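Side-chain contacts in LYND (Lyngbya aestuarii, PDB 4V1T), which probably works as a YcaO-type cyclodehydratase that uses ATP and magnesium to form azoline heterocycles in precursor peptides during cyanobactin biosynthesis: residues B[116-121]-B[125-130]; B[156-159]-B[165-168]; B[595-600]-B[605-610]. All coordinates share one frame; numbering follows the deposited sequence.

Interaction 1: residues B[116-121]-B[125-130]; sequences LTPVGN and VTVAAL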
ATOM      1  N   LEU B 116     -31.301 -14.401  15.789  1.00 51.23           N
ATOM      2  CA  LEU B 116     -30.190 -13.904  16.597  1.00 42.84           C
ATOM      3  C   LEU B 116     -29.890 -14.908  17.708  1.00 45.95           C
ATOM      4  O   LEU B 116     -30.808 -15.497  18.278  1.00 53.37           O
ATOM      5  CB  LEU B 116     -30.512 -12.539  17.215  1.00 53.40           C
ATOM      6  CG  LEU B 116     -31.034 -11.455  16.272  1.00 61.67           C
ATOM      7  CD1 LEU B 116     -31.042 -10.107  16.984  1.00 52.74           C
ATOM      8  CD2 LEU B 116     -30.227 -11.373  14.986  1.00 64.65           C
ATOM      9  N   THR B 117     -28.604 -15.093  18.007  1.00 46.43           N
ATOM     10  CA  THR B 117     -28.174 -16.034  19.042  1.00 46.77           C
ATOM     11  C   THR B 117     -27.008 -15.445  19.842  1.00 53.86           C
ATOM     12  O   THR B 117     -25.925 -15.263  19.307  1.00 54.48           O
ATOM     13  CB  THR B 117     -27.732 -17.386  18.438  1.00 55.39           C
ATOM     14  OG1 THR B 117     -28.695 -17.833  17.468  1.00 55.67           O
ATOM     15  CG2 THR B 117     -27.579 -18.442  19.533  1.00 54.56           C
ATOM     16  N   PRO B 118     -27.228 -15.135  21.126  1.00 56.10           N
ATOM     17  CA  PRO B 118     -26.091 -14.680  21.929  1.00 54.82           C
ATOM     18  C   PRO B 118     -25.193 -15.822  22.392  1.00 66.48           C
ATOM     19  O   PRO B 118     -25.623 -16.965  22.489  1.00 71.39           O
ATOM     20  CB  PRO B 118     -26.762 -14.025  23.134  1.00 46.74           C
ATOM     21  CG  PRO B 118     -28.021 -14.821  23.307  1.00 65.77           C
ATOM     22  CD  PRO B 118     -28.483 -15.132  21.901  1.00 65.07           C
ATOM     23  N   VAL B 119     -23.945 -15.486  22.676  1.00 66.87           N
ATOM     24  CA  VAL B 119     -22.967 -16.431  23.182  1.00 64.35           C
ATOM     25  C   VAL B 119     -22.033 -15.644  24.104  1.00 65.38           C
ATOM     26  O   VAL B 119     -21.810 -14.442  23.902  1.00 63.15           O
ATOM     27  CB  VAL B 119     -22.195 -17.133  22.030  1.00 63.10           C
ATOM     28  CG1 VAL B 119     -21.416 -16.137  21.211  1.00 74.75           C
ATOM     29  CG2 VAL B 119     -21.256 -18.203  22.563  1.00 92.46           C
ATOM     30  N   GLY B 120     -21.491 -16.307  25.115  1.00 55.84           N
ATOM     31  CA  GLY B 120     -20.702 -15.613  26.117  1.00 65.82           C
ATOM     32  C   GLY B 120     -21.609 -14.714  26.935  1.00 60.70           C
ATOM     33  O   GLY B 120     -22.731 -15.090  27.244  1.00 61.72           O
ATOM     34  N   ASN B 121     -21.142 -13.510  27.250  1.00 61.26           N
ATOM     35  CA  ASN B 121     -21.847 -12.632  28.184  1.00 68.34           C
ATOM     36  C   ASN B 121     -22.635 -11.510  27.512  1.00 69.40           C
ATOM     37  O   ASN B 121     -22.878 -10.474  28.118  1.00 80.74           O
ATOM     38  CB  ASN B 121     -20.855 -12.054  29.209  1.00 71.79           C
ATOM     39  CG  ASN B 121     -19.691 -11.335  28.556  1.00 88.94           C
ATOM     40  OD1 ASN B 121     -19.839 -10.706  27.510  1.00 99.54           O
ATOM     41  ND2 ASN B 121     -18.522 -11.430  29.170  1.00107.96           N
ATOM     42  N   VAL B 125     -30.623  -7.273  26.285  1.00 52.92           N
ATOM     43  CA  VAL B 125     -31.028  -5.965  25.787  1.00 58.60           C
ATOM     44  C   VAL B 125     -30.176  -5.616  24.573  1.00 52.84           C
ATOM     45  O   VAL B 125     -30.622  -4.896  23.684  1.00 48.50           O
ATOM     46  CB  VAL B 125     -30.928  -4.852  26.861  1.00 65.75           C
ATOM     47  CG1 VAL B 125     -32.012  -5.034  27.917  1.00 59.96           C
ATOM     48  CG2 VAL B 125     -29.547  -4.813  27.504  1.00 67.71           C
ATOM     49  N   THR B 126     -28.954  -6.141  24.538  1.00 46.67           N
ATOM     50  CA  THR B 126     -28.087  -5.994  23.383  1.00 45.31           C
ATOM     51  C   THR B 126     -28.684  -6.740  22.196  1.00 42.99           C
ATOM     52  O   THR B 126     -28.677  -6.246  21.072  1.00 53.41           O
ATOM     53  CB  THR B 126     -26.664  -6.511  23.667  1.00 55.76           C
ATOM     54  OG1 THR B 126     -26.011  -5.626  24.580  1.00 60.24           O
ATOM     55  CG2 THR B 126     -25.829  -6.593  22.372  1.00 45.14           C
ATOM     56  N   VAL B 127     -29.196  -7.937  22.455  1.00 43.96           N
ATOM     57  CA  VAL B 127     -29.873  -8.724  21.439  1.00 44.03           C
ATOM     58  C   VAL B 127     -31.130  -7.992  20.972  1.00 48.70           C
ATOM     59  O   VAL B 127     -31.476  -7.999  19.790  1.00 51.12           O
ATOM     60  CB  VAL B 127     -30.243 -10.128  21.960  1.00 47.19           C
ATOM     61  CG1 VAL B 127     -31.070 -10.887  20.932  1.00 55.53           C
ATOM     62  CG2 VAL B 127     -28.984 -10.913  22.303  1.00 54.54           C
ATOM     63  N   ALA B 128     -31.804  -7.355  21.913  1.00 49.97           N
ATOM     64  CA  ALA B 128     -33.033  -6.625  21.623  1.00 45.47           C
ATOM     65  C   ALA B 128     -32.756  -5.368  20.797  1.00 46.59           C
ATOM     66  O   ALA B 128     -33.553  -4.996  19.947  1.00 59.83           O
ATOM     67  CB  ALA B 128     -33.741  -6.259  22.920  1.00 56.55           C
ATOM     68  N   ALA B 129     -31.619  -4.729  21.042  1.00 48.15           N
ATOM     69  CA  ALA B 129     -31.238  -3.527  20.307  1.00 49.78           C
ATOM     70  C   ALA B 129     -30.971  -3.838  18.837  1.00 49.21           C
ATOM     71  O   ALA B 129     -31.407  -3.095  17.951  1.00 53.93           O
ATOM     72  CB  ALA B 129     -30.011  -2.881  20.933  1.00 51.73           C
ATOM     73  N   LEU B 130     -30.245  -4.923  18.582  1.00 43.06           N
ATOM     74  CA  LEU B 130     -29.980  -5.344  17.215  1.00 45.07           C
ATOM     75  C   LEU B 130     -31.287  -5.683  16.522  1.00 35.98           C
ATOM     76  O   LEU B 130     -31.454  -5.388  15.352  1.00 39.74           O
ATOM     77  CB  LEU B 130     -29.033  -6.545  17.169  1.00 39.64           C
ATOM     78  CG  LEU B 130     -28.699  -7.083  15.768  1.00 34.30           C
ATOM     79  CD1 LEU B 130     -28.115  -5.986  14.880  1.00 39.78           C
ATOM     80  CD2 LEU B 130     -27.733  -8.245  15.848  1.00 48.21           C
TER

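Interaction 2: residues B[156-159]-B[165-168]; sequences VLTD and ELAK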
ATOM      1  N   VAL B 156     -24.878 -14.484  15.157  1.00 41.01           N
ATOM      2  CA  VAL B 156     -24.342 -14.835  16.464  1.00 45.77           C
ATOM      3  C   VAL B 156     -23.556 -13.666  17.053  1.00 41.89           C
ATOM      4  O   VAL B 156     -22.556 -13.239  16.485  1.00 44.28           O
ATOM      5  CB  VAL B 156     -23.433 -16.077  16.380  1.00 41.93           C
ATOM      6  CG1 VAL B 156     -22.922 -16.465  17.768  1.00 47.13           C
ATOM      7  CG2 VAL B 156     -24.182 -17.239  15.762  1.00 43.01           C
ATOM      8  N   LEU B 157     -24.020 -13.156  18.195  1.00 45.51           N
ATOM      9  CA  LEU B 157     -23.343 -12.060  18.879  1.00 45.20           C
ATOM     10  C   LEU B 157     -22.461 -12.637  19.980  1.00 52.23           C
ATOM     11  O   LEU B 157     -22.956 -13.346  20.854  1.00 48.00           O
ATOM     12  CB  LEU B 157     -24.339 -11.074  19.486  1.00 58.85           C
ATOM     13  CG  LEU B 157     -25.641 -10.798  18.744  1.00 56.49           C
ATOM     14  CD1 LEU B 157     -26.381  -9.667  19.434  1.00 52.19           C
ATOM     15  CD2 LEU B 157     -25.404 -10.440  17.294  1.00 69.54           C
ATOM     16  N   THR B 158     -21.165 -12.338  19.929  1.00 42.77           N
ATOM     17  CA  THR B 158     -20.215 -12.870  20.893  1.00 49.99           C
ATOM     18  C   THR B 158     -19.425 -11.738  21.515  1.00 52.09           C
ATOM     19  O   THR B 158     -19.419 -10.624  20.988  1.00 50.73           O
ATOM     20  CB  THR B 158     -19.239 -13.876  20.248  1.00 50.70           C
ATOM     21  OG1 THR B 158     -18.472 -14.528  21.273  1.00 48.36           O
ATOM     22  CG2 THR B 158     -18.302 -13.181  19.253  1.00 45.13           C
ATOM     23  N   ASP B 159     -18.778 -12.032  22.644  1.00 42.27           N
ATOM     24  CA  ASP B 159     -17.833 -11.105  23.268  1.00 48.13           C
ATOM     25  C   ASP B 159     -16.404 -11.488  22.892  1.00 50.76           C
ATOM     26  O   ASP B 159     -15.473 -10.711  23.091  1.00 48.11           O
ATOM     27  CB  ASP B 159     -18.002 -11.088  24.795  1.00 61.43           C
ATOM     28  CG  ASP B 159     -17.875 -12.472  25.422  1.00 65.61           C
ATOM     29  OD1 ASP B 159     -18.111 -13.479  24.731  1.00 71.59           O
ATOM     30  OD2 ASP B 159     -17.539 -12.555  26.618  1.00 77.54           O
ATOM     31  N   GLU B 165     -18.350 -22.215  22.733  1.00 51.77           N
ATOM     32  CA  GLU B 165     -19.680 -22.556  22.250  1.00 66.93           C
ATOM     33  C   GLU B 165     -19.802 -22.378  20.728  1.00 67.35           C
ATOM     34  O   GLU B 165     -20.651 -22.996  20.092  1.00 59.08           O
ATOM     35  CB  GLU B 165     -20.741 -21.704  22.939  1.00 76.19           C
ATOM     36  CG  GLU B 165     -22.140 -21.955  22.385  1.00 81.35           C
ATOM     37  CD  GLU B 165     -23.238 -21.305  23.193  1.00 81.07           C
ATOM     38  OE1 GLU B 165     -22.980 -20.863  24.334  1.00 78.83           O
ATOM     39  OE2 GLU B 165     -24.373 -21.246  22.664  1.00 69.07           O
ATOM     40  N   LEU B 166     -18.956 -21.534  20.150  1.00 61.51           N
ATOM     41  CA  LEU B 166     -18.981 -21.321  18.710  1.00 57.79           C
ATOM     42  C   LEU B 166     -18.622 -22.598  17.954  1.00 51.37           C
ATOM     43  O   LEU B 166     -19.018 -22.780  16.803  1.00 49.12           O
ATOM     44  CB  LEU B 166     -18.046 -20.183  18.319  1.00 49.59           C
ATOM     45  CG  LEU B 166     -18.433 -18.808  18.868  1.00 53.73           C
ATOM     46  CD1 LEU B 166     -17.370 -17.788  18.528  1.00 53.64           C
ATOM     47  CD2 LEU B 166     -19.783 -18.351  18.347  1.00 63.92           C
ATOM     48  N   ALA B 167     -17.889 -23.489  18.608  1.00 49.38           N
ATOM     49  CA  ALA B 167     -17.502 -24.744  17.989  1.00 57.05           C
ATOM     50  C   ALA B 167     -18.741 -25.585  17.712  1.00 54.16           C
ATOM     51  O   ALA B 167     -18.878 -26.183  16.645  1.00 54.74           O
ATOM     52  CB  ALA B 167     -16.532 -25.499  18.880  1.00 65.37           C
ATOM     53  N   LYS B 168     -19.652 -25.612  18.679  1.00 49.72           N
ATOM     54  CA  LYS B 168     -20.892 -26.363  18.540  1.00 62.98           C
ATOM     55  C   LYS B 168     -21.801 -25.729  17.484  1.00 54.51           C
ATOM     56  O   LYS B 168     -22.417 -26.422  16.675  1.00 60.04           O
ATOM     57  CB  LYS B 168     -21.619 -26.434  19.882  1.00 74.45           C
ATOM     58  CG  LYS B 168     -22.894 -27.257  19.844  1.00 83.16           C
ATOM     59  CD  LYS B 168     -23.651 -27.165  21.156  1.00 90.34           C
ATOM     60  CE  LYS B 168     -24.880 -28.062  21.148  1.00 96.03           C
ATOM     61  NZ  LYS B 168     -24.525 -29.515  21.141  1.00112.25           N
TER

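Interaction 3: residues B[595-600]-B[605-610]; sequences LDLTAD and AFAGVS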
ATOM      1  N   LEU B 595      34.642 -11.466   3.798  1.00 45.32           N
ATOM      2  CA  LEU B 595      35.553 -12.618   3.825  1.00 46.94           C
ATOM      3  C   LEU B 595      35.041 -13.774   2.964  1.00 39.40           C
ATOM      4  O   LEU B 595      33.842 -13.998   2.870  1.00 39.57           O
ATOM      5  CB  LEU B 595      35.740 -13.124   5.256  1.00 41.34           C
ATOM      6  CG  LEU B 595      36.271 -12.144   6.295  1.00 46.69           C
ATOM      7  CD1 LEU B 595      36.394 -12.866   7.617  1.00 50.12           C
ATOM      8  CD2 LEU B 595      37.604 -11.537   5.883  1.00 52.84           C
ATOM      9  N   ASP B 596      35.961 -14.509   2.354  1.00 53.99           N
ATOM     10  CA  ASP B 596      35.607 -15.686   1.566  1.00 53.81           C
ATOM     11  C   ASP B 596      35.513 -16.924   2.464  1.00 55.93           C
ATOM     12  O   ASP B 596      36.463 -17.254   3.158  1.00 53.05           O
ATOM     13  CB  ASP B 596      36.642 -15.921   0.465  1.00 60.99           C
ATOM     14  CG  ASP B 596      36.409 -17.222  -0.280  1.00 65.33           C
ATOM     15  OD1 ASP B 596      35.613 -17.218  -1.238  1.00 56.14           O
ATOM     16  OD2 ASP B 596      37.013 -18.251   0.098  1.00 69.52           O
ATOM     17  N   LEU B 597      34.363 -17.594   2.427  1.00 53.03           N
ATOM     18  CA  LEU B 597      34.112 -18.809   3.202  1.00 47.70           C
ATOM     19  C   LEU B 597      33.930 -20.036   2.297  1.00 46.73           C
ATOM     20  O   LEU B 597      33.572 -21.126   2.762  1.00 53.44           O
ATOM     21  CB  LEU B 597      32.866 -18.614   4.071  1.00 51.46           C
ATOM     22  CG  LEU B 597      33.051 -18.159   5.516  1.00 59.24           C
ATOM     23  CD1 LEU B 597      34.168 -17.136   5.674  1.00 63.94           C
ATOM     24  CD2 LEU B 597      31.738 -17.596   6.043  1.00 61.26           C
ATOM     25  N   THR B 598      34.177 -19.850   1.001  1.00 42.14           N
ATOM     26  CA  THR B 598      34.000 -20.918   0.029  1.00 47.96           C
ATOM     27  C   THR B 598      34.847 -22.138   0.397  1.00 58.57           C
ATOM     28  O   THR B 598      36.069 -22.053   0.447  1.00 54.24           O
ATOM     29  CB  THR B 598      34.379 -20.438  -1.380  1.00 49.79           C
ATOM     30  OG1 THR B 598      33.760 -19.168  -1.628  1.00 47.71           O
ATOM     31  CG2 THR B 598      33.921 -21.450  -2.437  1.00 48.31           C
ATOM     32  N   ALA B 599      34.184 -23.263   0.657  1.00 59.46           N
ATOM     33  CA  ALA B 599      34.856 -24.470   1.123  1.00 60.53           C
ATOM     34  C   ALA B 599      34.831 -25.567   0.052  1.00 56.40           C
ATOM     35  O   ALA B 599      34.833 -25.267  -1.134  1.00 62.37           O
ATOM     36  CB  ALA B 599      34.226 -24.950   2.436  1.00 58.43           C
ATOM     37  N   ASP B 600      34.810 -26.834   0.472  1.00 51.14           N
ATOM     38  CA  ASP B 600      35.056 -27.961  -0.435  1.00 54.93           C
ATOM     39  C   ASP B 600      34.002 -28.159  -1.536  1.00 53.66           C
ATOM     40  O   ASP B 600      34.262 -28.849  -2.520  1.00 56.86           O
ATOM     41  CB  ASP B 600      35.199 -29.259   0.367  1.00 58.72           C
ATOM     42  CG  ASP B 600      33.967 -29.575   1.197  1.00 61.11           C
ATOM     43  OD1 ASP B 600      33.339 -28.628   1.722  1.00 58.51           O
ATOM     44  OD2 ASP B 600      33.629 -30.768   1.324  1.00 58.55           O
ATOM     45  N   ALA B 605      30.583 -18.640  -0.833  1.00 47.51           N
ATOM     46  CA  ALA B 605      29.965 -18.310   0.430  1.00 41.15           C
ATOM     47  C   ALA B 605      30.809 -17.228   1.069  1.00 56.28           C
ATOM     48  O   ALA B 605      32.042 -17.270   1.001  1.00 48.31           O
ATOM     49  CB  ALA B 605      29.893 -19.535   1.329  1.00 42.61           C
ATOM     50  N   PHE B 606      30.150 -16.261   1.689  1.00 50.04           N
ATOM     51  CA  PHE B 606      30.855 -15.115   2.229  1.00 44.32           C
ATOM     52  C   PHE B 606      30.362 -14.697   3.604  1.00 39.05           C
ATOM     53  O   PHE B 606      29.236 -14.997   3.994  1.00 46.15           O
ATOM     54  CB  PHE B 606      30.725 -13.944   1.262  1.00 43.48           C
ATOM     55  CG  PHE B 606      31.298 -14.220  -0.093  1.00 50.07           C
ATOM     56  CD1 PHE B 606      32.631 -13.950  -0.361  1.00 50.33           C
ATOM     57  CD2 PHE B 606      30.507 -14.752  -1.097  1.00 46.76           C
ATOM     58  CE1 PHE B 606      33.165 -14.202  -1.613  1.00 52.69           C
ATOM     59  CE2 PHE B 606      31.034 -15.004  -2.350  1.00 51.88           C
ATOM     60  CZ  PHE B 606      32.363 -14.735  -2.608  1.00 51.62           C
ATOM     61  N   ALA B 607      31.231 -14.001   4.328  1.00 43.53           N
ATOM     62  CA  ALA B 607      30.865 -13.341   5.572  1.00 43.75           C
ATOM     63  C   ALA B 607      31.111 -11.844   5.439  1.00 45.90           C
ATOM     64  O   ALA B 607      32.225 -11.413   5.160  1.00 38.69           O
ATOM     65  CB  ALA B 607      31.665 -13.900   6.725  1.00 47.71           C
ATOM     66  N   GLY B 608      30.059 -11.057   5.622  1.00 40.29           N
ATOM     67  CA  GLY B 608      30.198  -9.621   5.755  1.00 41.16           C
ATOM     68  C   GLY B 608      30.523  -9.300   7.201  1.00 39.33           C
ATOM     69  O   GLY B 608      29.939  -9.874   8.103  1.00 36.64           O
ATOM     70  N   VAL B 609      31.462  -8.391   7.421  1.00 40.88           N
ATOM     71  CA  VAL B 609      31.869  -8.037   8.772  1.00 42.97           C
ATOM     72  C   VAL B 609      31.985  -6.523   8.870  1.00 43.96           C
ATOM     73  O   VAL B 609      32.432  -5.863   7.938  1.00 44.97           O
ATOM     74  CB  VAL B 609      33.209  -8.706   9.154  1.00 44.36           C
ATOM     75  CG1 VAL B 609      33.617  -8.347  10.578  1.00 46.58           C
ATOM     76  CG2 VAL B 609      33.108 -10.217   9.006  1.00 43.63           C
ATOM     77  N   SER B 610      31.575  -5.979  10.008  1.00 38.77           N
ATOM     78  CA  SER B 610      31.613  -4.547  10.204  1.00 43.66           C
ATOM     79  C   SER B 610      31.701  -4.178  11.673  1.00 41.35           C
ATOM     80  O   SER B 610      30.951  -4.689  12.504  1.00 45.40           O
ATOM     81  CB  SER B 610      30.376  -3.892   9.578  1.00 38.95           C
ATOM     82  OG  SER B 610      30.311  -2.523   9.941  1.00 40.13           O
TER

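Interaction 1: residues B[116-121]-B[125-130]
Leu116 and Pro118 of strand 114-118 meet Val127 and Leu130 of helix 124-135 in the first half of a beta-alpha-beta crossover that is completed by strand 141-142. The short strand and helix axes run nearly antiparallel, 158° apart, as expected for the helix of such a crossover. No hydrogen bond joins the two segments; all their mutual contacts are van der Waals. Val127, beta-branched, serves both strand residues at once: CG2 lies against the ring carbon CB of Pro118 at 3.9 Å, while CG1 turns to Leu116. The Pro118 ring crosses the valine at about a right angle, and its compact apolar shape suits the more exposed end of the interface. Deeper in, buried Leu116 reaches Leu130, its CD1 lying 4.0 Å from Leu130 CD2.

Two threonine hydroxyls are bonded to residues outside the contact. Thr126 OG1 bonds to Ser123 OG before it on the chain, and Thr117, turned to the other face, bonds through OG1 to Asn154 OD1. With Leu116 CG beside the backbone N (chi1 -51°), the side chain leans over the helix so that CD1 comes within 3.5 Å of Val127 O, an oxygen already bonded to Thr131 OG1.

Interaction 2: residues B[156-159]-B[165-168]
The backbones of Val156, near the end of strand 154-157, and Leu166, in the first turn of helix 165-176, come no nearer than 8.7 Å between their CA atoms, so side chains alone bridge the gap. No hydrogen bond crosses it. The central touch joins two methyl groups: Val156 CG1 meets Leu166 CD2 at 3.7 Å, the two side chains running past each other in opposite senses. Valine suits the strand because beta-branched residues favour an extended backbone, and its CG1, anti to the backbone N (chi1 -178°), is the branch brought up to the helix. Leucine is the longer partner. Its CG lies beside the backbone N and its chain is extended at chi2, 175°, so that the fork is carried well away from the helix backbone toward the sheet.

The other prong of that fork, Leu166 CD1, makes a loose van der Waals approach to Thr158, whose nearest atom is OG1 at 4.4 Å. This hydroxyl has its polar partner in the following turn, where it is hydrogen-bonded to Asp160 O. The neighbouring Asp159 likewise braces the connection, through a hydrogen bond from Gln163 NE2 to OD1. Leu157, between the two touching strand residues, points from the sheet's other face to Val127 and Leu130.

Trp204 of helix 204-213 packs on Leu166 and continues this buried layer toward the bound zinc, about 12 Å from the Leu166 side chain and held by Cys203, Cys206, Cys311 and Cys314. Strand 154-157, helix 165-176 and strand 180-184 together form a beta-alpha-beta unit, in which this contact joins the first strand to the helix.

Interaction 3: residues B[595-600]-B[605-610]
Phe606 and Asp596 face each other across two antiparallel strands as a non-hydrogen-bonded pair. The phenylalanine CG lies beside its backbone N (chi1 -60°), which carries the ring over to the Leu595-Asp596 backbone of the neighbouring strand: CD1 comes 3.5 Å from Leu595 O, met at the ring edge near its plane. Asp596 crosses the ring obliquely, its carboxylate plane 79° from that of the ring, and OD1 stands 3.9 Å from Phe606 CE1. The carboxylate is firmly engaged. Thr598 OG1 donates to Asp596 OD1 over 2.7 Å, arriving from above the carboxylate plane, Tyr689 OH bonds to the same oxygen, and OD2 makes a salt bridge with Arg565. Such a buried acid would probably be kept ionised by the arginine.

These residues lie on the beta hairpin of strands 590-596 and 605-612. Leu595 and Ala607 form a hydrogen-bonded pair, with Leu595 N bonding almost straight to Ala607 O at 2.8 Å and Ala607 N returning to Leu595 O. Beyond the strand end, Leu597 N still reaches Ala605 O at 2.7 Å. Thr598 OG1 also accepts a weak bond from Ala605 N, so one small hydroxyl links the aspartate to the partner strand.

Ala607, on the face opposite Phe606, and Ala605 have only a methyl, so the leucines can lie close to the strand. Leu597 has an unusual first torsion, -95°, well away from a staggered value; it lays CD2 against Ala607 CB at 3.8 Å, while Leu597 CB rests 4.1 Å from Ala605 CB. Val555 and Trp558 of helix 538-561 pack on Leu597, whereas Pro630, Ala633 and Ile634 of helix 630-649 pack against the Phe606 ring.

How the interactions relate
Interactions 1 and 2 are neighbours, their centres 11 Å apart, on adjacent parallel strands of one mixed sheet. Backbone bonds tie them together: Val119 N lies 3.0 Å from Leu157 O, and Leu157 N 3.1 Å from Thr117 O. Their helices pack on opposite faces of that sheet: Leu157 packs on the helix of interaction 1, while Val156 faces the helix of interaction 2. Interaction 3 belongs to the YcaO region, its centre 64 Å from that of interaction 1 and 56 Å from that of interaction 2; its Ala607 and Phe606 side chains are about 11 Å from a magnesium ion and 12 Å from ADP respectively, near the nucleotide site without touching the ligands.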